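Local coordinates for protein hydratase ChsH2 (Mycobacterium tuberculosis SUMu008, PDB 4W78) that probably hydrates the double bond of an enoyl-CoA intermediate in cholesterol breakdown, acting in a MaoC-like complex with its partner ChsH1, at residues G15-I20 and Y85-V90; Q31-D36 and D47-I52; T54-V59 and I76-G81; T91-V96 and V109-L114. All coordinates share one frame; numbering follows the deposited sequence.

Interaction 1: residues G15-I20 and Y85-V90; sequences GDPTFI and YAYDTV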
loop_
_atom_site.group_PDB
_atom_site.type_symbol
_atom_site.label_atom_id
_atom_site.label_comp_id
_atom_site.label_asym_id
_atom_site.label_seq_id
_atom_site.Cartn_x
_atom_site.Cartn_y
_atom_site.Cartn_z
ATOM N N GLY F 15 4.865 11.825 12.965
ATOM C CA GLY F 15 4.563 10.426 12.725
ATOM C C GLY F 15 3.124 10.069 13.030
ATOM O O GLY F 15 2.849 9.326 13.971
ATOM N N ASP F 16 2.191 10.600 12.246
ATOM C CA ASP F 16 0.811 10.188 12.435
ATOM C C ASP F 16 0.626 8.772 11.884
ATOM O O ASP F 16 1.491 8.258 11.164
ATOM C CB ASP F 16 -0.200 11.225 11.909
ATOM C CG ASP F 16 -0.202 11.383 10.404
ATOM O OD1 ASP F 16 0.413 10.586 9.675
ATOM O OD2 ASP F 16 -0.884 12.331 9.948
ATOM N N PRO F 17 -0.468 8.107 12.260
ATOM C CA PRO F 17 -0.607 6.717 11.808
ATOM C C PRO F 17 -0.571 6.568 10.290
ATOM O O PRO F 17 0.001 5.589 9.805
ATOM C CB PRO F 17 -1.964 6.304 12.389
ATOM C CG PRO F 17 -2.087 7.131 13.621
ATOM C CD PRO F 17 -1.482 8.459 13.271
ATOM N N THR F 18 -1.135 7.519 9.545
ATOM C CA THR F 18 -1.056 7.422 8.085
ATOM C C THR F 18 0.391 7.376 7.579
ATOM O O THR F 18 0.718 6.581 6.699
ATOM C CB THR F 18 -1.836 8.558 7.409
ATOM O OG1 THR F 18 -3.219 8.436 7.770
ATOM C CG2 THR F 18 -1.705 8.477 5.910
ATOM N N PHE F 19 1.251 8.206 8.160
ATOM C CA PHE F 19 2.660 8.192 7.801
ATOM C C PHE F 19 3.293 6.835 8.108
ATOM O O PHE F 19 3.943 6.246 7.254
ATOM C CB PHE F 19 3.386 9.323 8.527
ATOM C CG PHE F 19 4.853 9.362 8.275
ATOM C CD1 PHE F 19 5.340 9.899 7.095
ATOM C CD2 PHE F 19 5.754 8.853 9.208
ATOM C CE1 PHE F 19 6.697 9.935 6.837
ATOM C CE2 PHE F 19 7.118 8.898 8.962
ATOM C CZ PHE F 19 7.589 9.434 7.779
ATOM N N ILE F 20 3.076 6.338 9.320
ATOM C CA ILE F 20 3.713 5.099 9.748
ATOM C C ILE F 20 3.234 3.923 8.905
ATOM O O ILE F 20 4.039 3.110 8.440
ATOM C CB ILE F 20 3.436 4.851 11.235
ATOM C CG1 ILE F 20 4.032 5.994 12.057
ATOM C CG2 ILE F 20 3.991 3.476 11.661
ATOM C CD1 ILE F 20 3.960 5.793 13.575
ATOM N N TYR F 85 7.055 6.193 17.736
ATOM C CA TYR F 85 5.671 5.791 17.899
ATOM C C TYR F 85 4.718 6.768 17.237
ATOM O O TYR F 85 5.055 7.929 17.018
ATOM C CB TYR F 85 5.335 5.725 19.383
ATOM C CG TYR F 85 5.920 4.553 20.128
ATOM C CD1 TYR F 85 5.715 3.247 19.683
ATOM C CD2 TYR F 85 6.657 4.745 21.285
ATOM C CE1 TYR F 85 6.232 2.167 20.377
ATOM C CE2 TYR F 85 7.183 3.677 21.980
ATOM C CZ TYR F 85 6.966 2.389 21.525
ATOM O OH TYR F 85 7.481 1.327 22.238
ATOM N N ALA F 86 3.513 6.289 16.933
ATOM C CA ALA F 86 2.463 7.168 16.431
ATOM C C ALA F 86 2.345 8.407 17.314
ATOM O O ALA F 86 2.389 8.315 18.551
ATOM C CB ALA F 86 1.118 6.433 16.349
ATOM N N TYR F 87 2.234 9.552 16.639
ATOM C CA TYR F 87 2.064 10.887 17.229
ATOM C C TYR F 87 3.335 11.544 17.742
ATOM O O TYR F 87 3.302 12.703 18.167
ATOM C CB TYR F 87 0.961 10.924 18.292
ATOM C CG TYR F 87 -0.324 10.322 17.794
ATOM C CD1 TYR F 87 -1.009 10.890 16.731
ATOM C CD2 TYR F 87 -0.841 9.176 18.379
ATOM C CE1 TYR F 87 -2.193 10.338 16.269
ATOM C CE2 TYR F 87 -2.019 8.608 17.926
ATOM C CZ TYR F 87 -2.686 9.190 16.867
ATOM O OH TYR F 87 -3.861 8.638 16.418
ATOM N N ASP F 88 4.448 10.817 17.705
ATOM C CA ASP F 88 5.736 11.428 18.000
ATOM C C ASP F 88 6.165 12.240 16.793
ATOM O O ASP F 88 5.891 11.876 15.643
ATOM C CB ASP F 88 6.837 10.389 18.219
ATOM C CG ASP F 88 6.732 9.650 19.541
ATOM O OD1 ASP F 88 6.014 10.116 20.452
ATOM O OD2 ASP F 88 7.418 8.597 19.667
ATOM N N THR F 89 6.877 13.320 17.068
ATOM C CA THR F 89 7.515 14.090 16.025
ATOM C C THR F 89 9.012 13.873 16.131
ATOM O O THR F 89 9.600 14.037 17.200
ATOM C CB THR F 89 7.208 15.584 16.174
ATOM O OG1 THR F 89 5.804 15.795 15.994
ATOM C CG2 THR F 89 7.977 16.389 15.128
ATOM N N VAL F 90 9.622 13.504 15.013
ATOM C CA VAL F 90 11.068 13.340 14.951
ATOM C C VAL F 90 11.669 14.536 14.232
ATOM O O VAL F 90 11.210 14.928 13.157
ATOM C CB VAL F 90 11.465 12.007 14.287
ATOM C CG1 VAL F 90 12.939 12.014 13.894
ATOM C CG2 VAL F 90 11.165 10.866 15.240
#
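Ile20 sets its CG1 branch beside its own backbone N (chi1 -62°), and the chain then extends to bring CD1 over the backbone of Ala86. CD1 of Ile20 comes 3.4 Å from Ala86 N and 4.0 Å from Ala86 CB. Tyr87 also holds its CG beside the backbone N (chi1 -51°). This brings the ring back to the side of Pro17, which meets it obliquely, although the Tyr87 CB points away from 15-20. The two side chains cross at about a right angle. Pro17 CD meets Tyr87 CE1 at 3.6 Å, and Pro17 CG lies near the hydroxyl end. That hydroxyl is hydrogen-bonded to Asp38 of the second subunit, so the ring spans from this packing to the interface with that subunit, another copy of this protein.

The contact joins the start of helix 17-26 to a type II beta turn, Tyr85 to Asp88, that leads into strand 89-100. Both elements belong to the hot-dog fold expected of a MaoC-like hydratase. Gly15 carries two backbone bonds across. Gly15 N donates to Asp88 O at 2.9 Å. Gly15 O accepts from Tyr87 N at 2.7 Å; that bond is fairly straight (163° at the hydrogen), but the donor sits above the carbonyl plane. Ala86 CA gives the same Gly15 O a CA-H...O contact. Each backbone is braced on its own side. Asp16 is the N-cap of the helix, with Asp16 OD1 accepting from Phe19 N at 2.9 Å. Across the turn, Asp88 OD2 accepts from Tyr85 N at 3.1 Å.

Interaction 2: residues Q31-D36 and D47-I52; sequences QDVHHD and DIFVNI. With CD (cadmium ion), chain B.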
loop_
_atom_site.group_PDB
_atom_site.type_symbol
_atom_site.label_atom_id
_atom_site.label_comp_id
_atom_site.label_asym_id
_atom_site.label_seq_id
_atom_site.Cartn_x
_atom_site.Cartn_y
_atom_site.Cartn_z
ATOM N N GLN F 31 4.870 -6.440 8.528
ATOM C CA GLN F 31 4.926 -6.875 9.919
ATOM C C GLN F 31 3.849 -6.146 10.709
ATOM O O GLN F 31 3.717 -4.923 10.624
ATOM C CB GLN F 31 6.310 -6.620 10.538
ATOM C CG GLN F 31 6.562 -7.432 11.817
ATOM C CD GLN F 31 6.837 -8.920 11.557
ATOM O OE1 GLN F 31 7.298 -9.299 10.471
ATOM N NE2 GLN F 31 6.554 -9.761 12.547
ATOM N N ASP F 32 3.078 -6.905 11.480
ATOM C CA ASP F 32 1.914 -6.340 12.153
ATOM C C ASP F 32 2.198 -5.096 13.010
ATOM O O ASP F 32 1.382 -4.177 13.062
ATOM C CB ASP F 32 1.156 -7.431 12.931
ATOM C CG ASP F 32 2.058 -8.289 13.817
ATOM O OD1 ASP F 32 3.190 -7.879 14.169
ATOM O OD2 ASP F 32 1.598 -9.398 14.191
ATOM N N VAL F 33 3.367 -5.049 13.640
ATOM C CA VAL F 33 3.681 -3.977 14.580
ATOM C C VAL F 33 3.729 -2.577 13.955
ATOM O O VAL F 33 3.703 -1.580 14.685
ATOM C CB VAL F 33 5.007 -4.252 15.321
ATOM C CG1 VAL F 33 4.911 -5.517 16.158
ATOM C CG2 VAL F 33 6.171 -4.332 14.318
ATOM N N HIS F 34 3.803 -2.478 12.624
ATOM C CA HIS F 34 3.841 -1.152 12.012
ATOM C C HIS F 34 2.467 -0.632 11.599
ATOM O O HIS F 34 2.345 0.521 11.174
ATOM C CB HIS F 34 4.771 -1.126 10.785
ATOM C CG HIS F 34 6.105 -1.746 11.037
ATOM N ND1 HIS F 34 6.966 -1.305 12.023
ATOM C CD2 HIS F 34 6.711 -2.802 10.454
ATOM C CE1 HIS F 34 8.043 -2.066 12.037
ATOM N NE2 HIS F 34 7.906 -2.986 11.103
ATOM N N HIS F 35 1.428 -1.461 11.707
ATOM C CA HIS F 35 0.093 -1.012 11.310
ATOM C C HIS F 35 -1.038 -1.543 12.193
ATOM O O HIS F 35 -2.181 -1.117 12.055
ATOM C CB HIS F 35 -0.191 -1.387 9.858
ATOM C CG HIS F 35 -0.238 -2.866 9.632
ATOM N ND1 HIS F 35 0.838 -3.567 9.135
ATOM C CD2 HIS F 35 -1.214 -3.778 9.862
ATOM C CE1 HIS F 35 0.523 -4.850 9.063
ATOM N NE2 HIS F 35 -0.714 -5.005 9.504
ATOM N N ASP F 36 -0.732 -2.475 13.091
ATOM C CA ASP F 36 -1.738 -3.065 13.959
ATOM C C ASP F 36 -1.359 -2.711 15.397
ATOM O O ASP F 36 -0.456 -3.312 15.974
ATOM C CB ASP F 36 -1.737 -4.590 13.747
ATOM C CG ASP F 36 -2.776 -5.326 14.583
ATOM O OD1 ASP F 36 -3.240 -4.795 15.614
ATOM O OD2 ASP F 36 -3.121 -6.476 14.213
ATOM N N ASP F 47 2.715 1.567 20.898
ATOM C CA ASP F 47 1.806 1.768 19.776
ATOM C C ASP F 47 2.543 1.282 18.540
ATOM O O ASP F 47 3.669 0.792 18.640
ATOM C CB ASP F 47 1.489 3.264 19.637
ATOM C CG ASP F 47 0.129 3.532 18.987
ATOM O OD1 ASP F 47 -0.399 2.640 18.281
ATOM O OD2 ASP F 47 -0.402 4.650 19.186
ATOM N N ILE F 48 1.913 1.412 17.376
ATOM C CA ILE F 48 2.616 1.153 16.132
ATOM C C ILE F 48 3.831 2.079 16.033
ATOM O O ILE F 48 3.854 3.165 16.614
ATOM C CB ILE F 48 1.713 1.344 14.906
ATOM C CG1 ILE F 48 1.205 2.781 14.807
ATOM C CG2 ILE F 48 0.539 0.345 14.970
ATOM C CD1 ILE F 48 0.497 3.069 13.483
ATOM N N PHE F 49 4.847 1.614 15.315
ATOM C CA PHE F 49 6.092 2.366 15.216
ATOM C C PHE F 49 6.689 2.214 13.830
ATOM O O PHE F 49 6.434 1.235 13.119
ATOM C CB PHE F 49 7.103 1.956 16.300
ATOM C CG PHE F 49 7.412 0.485 16.339
ATOM C CD1 PHE F 49 8.426 -0.055 15.547
ATOM C CD2 PHE F 49 6.715 -0.355 17.194
ATOM C CE1 PHE F 49 8.725 -1.411 15.600
ATOM C CE2 PHE F 49 7.006 -1.714 17.245
ATOM C CZ PHE F 49 8.013 -2.238 16.453
ATOM N N VAL F 50 7.489 3.213 13.476
ATOM C CA VAL F 50 8.115 3.294 12.153
ATOM C C VAL F 50 9.121 2.164 11.954
ATOM O O VAL F 50 9.875 1.821 12.874
ATOM C CB VAL F 50 8.815 4.665 12.019
ATOM C CG1 VAL F 50 9.638 4.765 10.719
ATOM C CG2 VAL F 50 7.804 5.796 12.075
ATOM N N ASN F 51 9.153 1.593 10.744
ATOM C CA ASN F 51 10.054 0.463 10.462
ATOM C C ASN F 51 11.440 0.922 10.005
ATOM O O ASN F 51 11.651 2.105 9.706
ATOM C CB ASN F 51 9.434 -0.524 9.452
ATOM C CG ASN F 51 9.462 -0.010 8.008
ATOM O OD1 ASN F 51 9.531 1.185 7.768
ATOM N ND2 ASN F 51 9.434 -0.928 7.050
ATOM N N ILE F 52 12.392 0.005 9.951
ATOM C CA ILE F 52 13.772 0.414 9.707
ATOM C C ILE F 52 14.005 0.772 8.233
ATOM O O ILE F 52 14.884 1.576 7.928
ATOM C CB ILE F 52 14.781 -0.631 10.251
ATOM C CG1 ILE F 52 16.189 -0.009 10.375
ATOM C CG2 ILE F 52 14.763 -1.900 9.408
ATOM C CD1 ILE F 52 17.111 -0.872 11.217
HETATM CD CD CD B . 9.463 -4.478 10.143
HETATM O O HOH W 1 9.398 -5.915 11.985
HETATM O O HOH W 2 10.414 -6.561 8.951
#
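His34 ND1 donates to Phe49 O, joining the loop that carries a metal-binding histidine to the loop that leads into helix 52-67. His34 and Asp29 bind a cadmium ion. Their Asp-x4-His spacing is consistent with the Asp-His pair of MaoC-like hydratases. The bond from His34 ND1 to Phe49 O is 2.8 Å long, and the acceptor lies in the plane of the imidazole.

The packed part lies around this ring. Asn51 CB presses on one face and is 3.3 Å from His34 CE1. Val33 CG2 covers the opposite face. A third neighbour is Phe49, in an offset edge-to-face stack: the imidazole edge points to the phenyl face, with planes at 86°. The closest atoms, His34 CE1 and Phe49 CE1, are 3.7 Å apart. The Phe49 ring gets there because its CG sits between backbone N and carbonyl carbon (chi1 55°). Phe49 CZ also packs 3.5 Å from Val33 CG2. The ND1 bond, the NE2 bond to cadmium and the two covered faces together fix the rotation of the imidazole. Ile48 CG2 rests against the backbone of Asp36. Asn51 caps the following helix. Its OD1 is hydrogen-bonded to Thr54 and its ND2 to Asp29 OD2, so it probably helps to position the second protein ligand of the metal.

Elsewhere the join is looser: Phe49 N makes only a weak bond to Val33 O, at 3.5 Å. His34 O is buried with no partner in the model. At the far end of the imidazole is the watery metal site. There His34 NE2 binds cadmium at 2.4 Å, and water 1 binds the same ion at 2.3 Å.

Interaction 3: residues T54-V59 and I76-G81; sequences TDTGLV and IGLRLG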
loop_
_atom_site.group_PDB
_atom_site.type_symbol
_atom_site.label_atom_id
_atom_site.label_comp_id
_atom_site.label_asym_id
_atom_site.label_seq_id
_atom_site.Cartn_x
_atom_site.Cartn_y
_atom_site.Cartn_z
ATOM N N THR F 54 11.955 2.443 6.460
ATOM C CA THR F 54 11.534 3.836 6.390
ATOM C C THR F 54 12.586 4.750 7.026
ATOM O O THR F 54 12.874 5.818 6.487
ATOM C CB THR F 54 10.161 4.027 7.062
ATOM O OG1 THR F 54 9.177 3.314 6.299
ATOM C CG2 THR F 54 9.789 5.498 7.155
ATOM N N ASP F 55 13.167 4.353 8.156
ATOM C CA ASP F 55 14.292 5.122 8.713
ATOM C C ASP F 55 15.419 5.322 7.688
ATOM O O ASP F 55 15.953 6.431 7.541
ATOM C CB ASP F 55 14.860 4.455 9.967
ATOM C CG ASP F 55 13.958 4.607 11.171
ATOM O OD1 ASP F 55 13.382 5.707 11.352
ATOM O OD2 ASP F 55 13.835 3.634 11.949
ATOM N N THR F 56 15.788 4.248 6.990
ATOM C CA THR F 56 16.829 4.347 5.966
ATOM C C THR F 56 16.406 5.326 4.849
ATOM O O THR F 56 17.203 6.179 4.402
ATOM C CB THR F 56 17.125 2.971 5.358
ATOM O OG1 THR F 56 17.475 2.053 6.407
ATOM C CG2 THR F 56 18.278 3.061 4.364
ATOM N N GLY F 57 15.159 5.223 4.400
ATOM C CA GLY F 57 14.653 6.080 3.340
ATOM C C GLY F 57 14.604 7.531 3.769
ATOM O O GLY F 57 14.906 8.423 2.973
ATOM N N LEU F 58 14.203 7.773 5.018
ATOM C CA LEU F 58 14.122 9.141 5.539
ATOM C C LEU F 58 15.510 9.763 5.704
ATOM O O LEU F 58 15.700 10.956 5.407
ATOM C CB LEU F 58 13.366 9.173 6.866
ATOM C CG LEU F 58 11.875 8.879 6.729
ATOM C CD1 LEU F 58 11.252 8.770 8.117
ATOM C CD2 LEU F 58 11.190 9.960 5.908
ATOM N N VAL F 59 16.480 8.987 6.183
ATOM C CA VAL F 59 17.858 9.491 6.276
ATOM C C VAL F 59 18.379 9.874 4.887
ATOM O O VAL F 59 19.015 10.937 4.712
ATOM C CB VAL F 59 18.782 8.454 6.948
ATOM C CG1 VAL F 59 20.246 8.801 6.733
ATOM C CG2 VAL F 59 18.457 8.337 8.441
ATOM N N ILE F 76 24.627 4.054 3.734
ATOM C CA ILE F 76 23.886 4.574 4.874
ATOM C C ILE F 76 24.020 3.556 5.983
ATOM O O ILE F 76 23.664 2.392 5.801
ATOM C CB ILE F 76 22.396 4.780 4.549
ATOM C CG1 ILE F 76 22.212 5.875 3.490
ATOM C CG2 ILE F 76 21.599 5.149 5.819
ATOM C CD1 ILE F 76 20.781 5.957 2.956
ATOM N N GLY F 77 24.559 3.977 7.117
ATOM C CA GLY F 77 24.620 3.090 8.266
ATOM C C GLY F 77 23.861 3.722 9.409
ATOM O O GLY F 77 24.092 4.879 9.743
ATOM N N LEU F 78 22.957 2.979 10.033
ATOM C CA LEU F 78 22.229 3.600 11.121
ATOM C C LEU F 78 22.012 2.681 12.304
ATOM O O LEU F 78 22.083 1.448 12.188
ATOM C CB LEU F 78 20.905 4.197 10.631
ATOM C CG LEU F 78 19.910 3.260 9.946
ATOM C CD1 LEU F 78 19.073 2.517 10.974
ATOM C CD2 LEU F 78 19.019 4.043 8.998
ATOM N N ARG F 79 21.777 3.306 13.443
ATOM C CA ARG F 79 21.446 2.567 14.638
ATOM C C ARG F 79 20.233 3.219 15.283
ATOM O O ARG F 79 20.126 4.448 15.360
ATOM C CB ARG F 79 22.638 2.512 15.596
ATOM C CG ARG F 79 23.163 3.848 16.053
ATOM C CD ARG F 79 24.174 3.671 17.195
ATOM N NE ARG F 79 24.708 4.957 17.623
ATOM C CZ ARG F 79 25.638 5.119 18.555
ATOM N NH1 ARG F 79 26.150 4.066 19.187
ATOM N NH2 ARG F 79 26.053 6.340 18.859
ATOM N N LEU F 80 19.300 2.386 15.727
ATOM C CA LEU F 80 18.085 2.893 16.322
ATOM C C LEU F 80 18.249 3.013 17.826
ATOM O O LEU F 80 18.953 2.220 18.452
ATOM C CB LEU F 80 16.901 1.997 15.954
ATOM C CG LEU F 80 16.663 1.927 14.439
ATOM C CD1 LEU F 80 15.460 1.077 14.117
ATOM C CD2 LEU F 80 16.501 3.341 13.841
ATOM N N GLY F 81 17.615 4.032 18.387
ATOM C CA GLY F 81 17.575 4.222 19.821
ATOM C C GLY F 81 16.144 3.990 20.259
ATOM O O GLY F 81 15.660 2.863 20.262
HETATM O O HOH W 3 20.610 1.513 6.434
#
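Ile76, Leu78 and Thr56 give up the most surface where helix 52-67 lies across strand 72-80. The axes of the two short segments pass 9.4 Å apart, at 126° between their directions. Ile76 places CD1 by the helix backbone, 3.9 Å from Thr56 O. The Ile76 and Val59 side chains slide past each other in opposite directions, with Ile76 CG2 4.0 Å from Val59 CG1.

Leu78 reaches the helix with one branch. Its CG stands between backbone N and carbonyl carbon (chi1 58°), which sends CD2 to Thr56. There Leu78 CD2 lies 3.6 Å from Thr56 OG1, the two side chains crossing at about a right angle.

Thr56 faces both strand residues. Its CG2 turns to Ile76, while OG1 is hydrogen-bonded to Ile52 O. Water 3 also links Thr56 OG1 to Ile76 O, each 3.2 Å from the water. At the end of the row, Asp55 OD2 meets Leu80 CD2 at 3.3 Å, while Asp55 OD1 is hydrogen-bonded to His117.

This is consistent with the central helix of a hot-dog fold packed on its sheet. Ile76 to Arg79 also pair with an antiparallel strand of a ChsH1 chain, so the sheet continues across that interface. The contact is thus mostly aliphatic, with an Asp55 carboxylate oxygen against Leu80 and one bridging water. Thr56 OG1 and Asp55 OD1 have protein partners outside the two segments, which probably helps these polar groups to sit among leucine and isoleucine methyls.

Interaction 4: residues T91-V96 and V109-L114; sequences TFSGEV and VGRNTL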
loop_
_atom_site.group_PDB
_atom_site.type_symbol
_atom_site.label_atom_id
_atom_site.label_comp_id
_atom_site.label_asym_id
_atom_site.label_seq_id
_atom_site.Cartn_x
_atom_site.Cartn_y
_atom_site.Cartn_z
ATOM N N THR F 91 12.662 15.143 14.872
ATOM C CA THR F 91 13.397 16.252 14.293
ATOM C C THR F 91 14.756 15.737 13.843
ATOM O O THR F 91 15.533 15.223 14.646
ATOM C CB THR F 91 13.579 17.372 15.322
ATOM O OG1 THR F 91 12.293 17.886 15.690
ATOM C CG2 THR F 91 14.416 18.498 14.748
ATOM N N PHE F 92 15.022 15.861 12.546
ATOM C CA PHE F 92 16.306 15.470 11.985
ATOM C C PHE F 92 17.258 16.653 11.962
ATOM O O PHE F 92 16.896 17.752 11.538
ATOM C CB PHE F 92 16.142 14.908 10.570
ATOM C CG PHE F 92 15.459 13.571 10.522
ATOM C CD1 PHE F 92 16.199 12.404 10.618
ATOM C CD2 PHE F 92 14.084 13.479 10.394
ATOM C CE1 PHE F 92 15.584 11.155 10.578
ATOM C CE2 PHE F 92 13.454 12.236 10.355
ATOM C CZ PHE F 92 14.206 11.074 10.453
ATOM N N SER F 93 18.471 16.407 12.435
ATOM C CA SER F 93 19.570 17.352 12.324
ATOM C C SER F 93 20.750 16.641 11.666
ATOM O O SER F 93 20.843 15.411 11.687
ATOM C CB SER F 93 19.951 17.896 13.703
ATOM O OG SER F 93 20.315 16.842 14.577
ATOM N N GLY F 94 21.647 17.398 11.059
ATOM C CA GLY F 94 22.752 16.790 10.354
ATOM C C GLY F 94 23.941 17.718 10.277
ATOM O O GLY F 94 23.783 18.939 10.280
ATOM N N GLU F 95 25.127 17.135 10.186
ATOM C CA GLU F 95 26.365 17.907 10.109
ATOM C C GLU F 95 27.347 17.160 9.218
ATOM O O GLU F 95 27.471 15.934 9.313
ATOM C CB GLU F 95 26.933 18.062 11.524
ATOM C CG GLU F 95 28.340 18.598 11.623
ATOM C CD GLU F 95 28.841 18.594 13.056
ATOM O OE1 GLU F 95 28.090 18.153 13.954
ATOM O OE2 GLU F 95 29.984 19.020 13.283
ATOM N N VAL F 96 28.041 17.881 8.345
ATOM C CA VAL F 96 29.111 17.259 7.587
ATOM C C VAL F 96 30.278 16.967 8.532
ATOM O O VAL F 96 30.750 17.860 9.241
ATOM C CB VAL F 96 29.570 18.164 6.425
ATOM C CG1 VAL F 96 30.812 17.600 5.761
ATOM C CG2 VAL F 96 28.439 18.325 5.411
ATOM N N VAL F 109 21.074 12.812 12.977
ATOM C CA VAL F 109 20.373 12.324 14.164
ATOM C C VAL F 109 18.914 12.732 14.084
ATOM O O VAL F 109 18.594 13.886 13.807
ATOM C CB VAL F 109 20.996 12.809 15.495
ATOM C CG1 VAL F 109 20.226 12.227 16.674
ATOM C CG2 VAL F 109 22.465 12.426 15.583
ATOM N N GLY F 110 18.032 11.756 14.289
ATOM C CA GLY F 110 16.611 12.038 14.397
ATOM C C GLY F 110 16.202 11.871 15.846
ATOM O O GLY F 110 16.381 10.809 16.420
ATOM N N ARG F 111 15.675 12.937 16.442
ATOM C CA ARG F 111 15.311 12.912 17.854
ATOM C C ARG F 111 13.817 13.114 18.010
ATOM O O ARG F 111 13.217 13.925 17.303
ATOM C CB ARG F 111 16.055 14.024 18.603
ATOM C CG ARG F 111 17.559 13.958 18.455
ATOM C CD ARG F 111 18.258 15.054 19.242
ATOM N NE ARG F 111 19.699 14.832 19.301
ATOM C CZ ARG F 111 20.576 15.340 18.440
ATOM N NH1 ARG F 111 20.165 16.110 17.437
ATOM N NH2 ARG F 111 21.869 15.074 18.581
ATOM N N ASN F 112 13.203 12.379 18.931
ATOM C CA ASN F 112 11.837 12.691 19.333
ATOM C C ASN F 112 11.850 13.165 20.780
ATOM O O ASN F 112 12.915 13.291 21.377
ATOM C CB ASN F 112 10.844 11.539 19.063
ATOM C CG ASN F 112 11.126 10.292 19.890
ATOM O OD1 ASN F 112 11.990 10.283 20.760
ATOM N ND2 ASN F 112 10.376 9.232 19.620
ATOM N N THR F 113 10.689 13.458 21.343
ATOM C CA THR F 113 10.674 14.130 22.638
ATOM C C THR F 113 11.424 13.345 23.721
ATOM O O THR F 113 12.119 13.929 24.555
ATOM C CB THR F 113 9.240 14.471 23.067
ATOM O OG1 THR F 113 8.350 13.466 22.571
ATOM C CG2 THR F 113 8.837 15.816 22.475
ATOM N N LEU F 114 11.314 12.022 23.660
ATOM C CA LEU F 114 11.979 11.132 24.609
ATOM C C LEU F 114 13.497 11.087 24.433
ATOM O O LEU F 114 14.240 11.310 25.388
ATOM C CB LEU F 114 11.409 9.717 24.495
HETATM O O HOH W 4 17.787 16.319 15.869
HETATM O O HOH W 5 11.153 16.367 17.628
#
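A beta hairpin of strands 89-100 and 103-111 holds this contact, near the open end of the pair. Thr91 and Arg111 form one hydrogen-bonded antiparallel pair, with Thr91 N to Arg111 O at 2.8 Å and Arg111 N to Thr91 O at 2.9 Å. Ser93 and Val109 form the next, with Ser93 N to Val109 O and Val109 N to Ser93 O both at 2.9 Å. Between them, Phe92 and Gly110 are a non-hydrogen-bonded pair. Gly110 has no side chain, so the Phe92 ring lies against its backbone, with Phe92 CD1 3.8 Å from Gly110 CA. That ring faces the core and packs on Leu58 of helix 52-67.

The face with Thr91, Ser93, Val109 and Arg111 is more polar. Arg111 runs extended from CG to NE and then bends (chi4 93°). This lays the guanidinium over Val109 CG1, which sits beneath the centre of one face. Ser93 OG is 3.0 Å from Arg111 NH1, near the guanidinium plane. Water 4 accepts from Arg111 NH1 and donates to Thr91 O, tying the side chain back to the other strand. Water 5 does a similar job between Thr91 OG1 and Arg111 O. The Arg111 NE makes a salt bridge with Asp116 of the next strand. An antiparallel sheet wrapped round a long helix, here met by Phe92 from this hairpin, is typical of the hot-dog fold.

Interactions 2 and 3 come in series along the chain, both nested inside the loop closed by interaction 1; interaction 4 follows. Interactions 1 and 2 have their centres about 10 Å apart, and Ala86 N probably bonds to Ile48 O between them. Both also touch the second subunit. Interactions 3 and 4, centres about 11 Å apart, meet where Leu58 packs on Phe92. Interactions 1 and 4 share strand 89-100, and the strands of 1, 3 and 4 belong to one antiparallel sheet. The centres of interactions 2 and 4 are about 21 Å apart. The metal-binding loops are thus joined through interaction 1 to the sheet, and the strand of interaction 3 carries that sheet on into a ChsH1 chain.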